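Local coordinates for protein ECL CdiI (Enterobacter cloacae subsp. cloacae, PDB 4NTQ) that serves as the immunity protein of a contact-dependent growth inhibition system, paired with the toxic RNase domain of CdiA, at residues B[52-57]-B[108-113]. Residues are numbered along the deposited sequence; the frame is centred on the assembly and turned at random.
Sequences LGEGLS and NINKFI
Asn110 ND2 is gripped by two acceptors on helix 41-58: it donates to Glu54 OE1 at 2.8 Å, and Ser51 OG, one residue before 52-57, is hydrogen-bonded to the same nitrogen. The N-H...O angle at Glu54 OE1 is 176°, almost straight, and OE1 lies in the amide plane of Asn110. The acceptor side is less regular, for the nitrogen stands above the carboxylate plane, 55° out of it, and the two flat groups are steeply turned against each other. With CG beside the backbone N and anti to the carbonyl carbon (chi1 -54°), the extended Glu54 chain reaches Asn110. Glu54 OE1 also comes within 3.5 Å of Asn110 CB, so the carboxylate oxygen rests against the root of the amide side chain.

The other end of Asn110 faces the sheet: OD1 accepts from Ala63 N of strand 61-65, while the backbone O of Asn110 is hydrogen-bonded to His61 NE2. Ile109 and Ile113 pack on the same strand. One asparagine, in the loop between strands 88-97 and 129-132, therefore ties helix 41-58 to strand 61-65, outermost of its sheet within this chain. OD1 accepting and ND2 donating together support the amide orientation as modelled, and the carboxylate would probably polarise the N-H it accepts, perhaps only modestly because Glu54 is exposed.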
# COMPACT_ATOMS: atom_id res chain seq x y z
N LEU B 52 9.56 6.29 10.53
CA LEU B 52 9.19 5.95 11.89
C LEU B 52 9.80 6.95 12.88
O LEU B 52 9.11 7.47 13.77
CB LEU B 52 9.60 4.51 12.20
CG LEU B 52 8.72 3.46 11.49
CD1 LEU B 52 9.34 2.08 11.54
CD2 LEU B 52 7.31 3.43 12.09
N GLY B 53 11.09 7.23 12.72
CA GLY B 53 11.73 8.30 13.48
C GLY B 53 10.96 9.61 13.47
O GLY B 53 10.65 10.15 14.53
N GLU B 54 10.62 10.13 12.29
CA GLU B 54 9.86 11.39 12.20
C GLU B 54 8.53 11.29 12.93
O GLU B 54 8.25 12.10 13.81
CB GLU B 54 9.59 11.78 10.75
CG GLU B 54 10.79 11.86 9.83
CD GLU B 54 10.40 12.11 8.39
OE1 GLU B 54 9.19 12.32 8.13
OE2 GLU B 54 11.29 12.11 7.50
N GLY B 55 7.73 10.29 12.57
CA GLY B 55 6.41 10.13 13.15
C GLY B 55 6.44 9.90 14.65
O GLY B 55 5.72 10.56 15.41
N LEU B 56 7.27 8.97 15.10
CA LEU B 56 7.39 8.71 16.53
C LEU B 56 7.82 9.98 17.29
O LEU B 56 7.31 10.25 18.38
CB LEU B 56 8.37 7.55 16.82
CG LEU B 56 7.81 6.15 16.55
CD1 LEU B 56 8.88 5.10 16.61
CD2 LEU B 56 6.72 5.85 17.56
N SER B 57 8.74 10.74 16.71
CA SER B 57 9.31 11.86 17.44
C SER B 57 8.26 12.90 17.82
O SER B 57 8.25 13.37 18.96
CB SER B 57 10.47 12.49 16.66
OG SER B 57 10.00 13.21 15.54
N ASN B 108 10.50 12.63 1.39
CA ASN B 108 9.44 13.55 1.80
C ASN B 108 8.08 12.88 1.99
O ASN B 108 7.07 13.58 2.12
CB ASN B 108 9.30 14.69 0.78
CG ASN B 108 10.51 15.60 0.73
OD1 ASN B 108 11.22 15.76 1.72
ND2 ASN B 108 10.76 16.19 -0.45
N ILE B 109 8.04 11.55 2.00
CA ILE B 109 6.78 10.80 2.00
C ILE B 109 5.76 11.24 3.08
O ILE B 109 4.55 11.20 2.85
CB ILE B 109 7.02 9.27 2.09
CG1 ILE B 109 5.72 8.49 1.93
CG2 ILE B 109 7.65 8.90 3.41
CD1 ILE B 109 5.89 6.96 1.94
N ASN B 110 6.25 11.65 4.24
CA ASN B 110 5.33 12.01 5.31
C ASN B 110 4.59 13.32 5.05
O ASN B 110 3.53 13.55 5.62
CB ASN B 110 6.03 11.99 6.68
CG ASN B 110 6.15 10.58 7.24
OD1 ASN B 110 5.25 9.76 7.07
ND2 ASN B 110 7.27 10.29 7.88
N LYS B 111 5.15 14.17 4.18
CA LYS B 111 4.48 15.39 3.71
C LYS B 111 3.30 15.07 2.79
O LYS B 111 2.39 15.89 2.65
CB LYS B 111 5.46 16.32 2.97
CG LYS B 111 6.59 16.90 3.81
CD LYS B 111 6.07 17.72 4.98
CE LYS B 111 5.28 18.95 4.51
NZ LYS B 111 4.75 19.76 5.66
N PHE B 112 3.31 13.90 2.17
CA PHE B 112 2.28 13.56 1.17
C PHE B 112 1.08 12.91 1.82
O PHE B 112 0.13 12.51 1.16
CB PHE B 112 2.88 12.70 0.05
CG PHE B 112 3.87 13.44 -0.80
CD1 PHE B 112 3.53 13.86 -2.08
CD2 PHE B 112 5.13 13.74 -0.31
CE1 PHE B 112 4.44 14.56 -2.87
CE2 PHE B 112 6.05 14.43 -1.08
CZ PHE B 112 5.71 14.85 -2.37
N ILE B 113 1.13 12.83 3.14
CA ILE B 113 0.10 12.17 3.92
C ILE B 113 -0.57 13.24 4.75
O ILE B 113 0.13 14.06 5.37
CB ILE B 113 0.74 11.18 4.92
CG1 ILE B 113 1.36 10.00 4.17
CG2 ILE B 113 -0.27 10.75 5.97
CD1 ILE B 113 0.46 9.42 3.08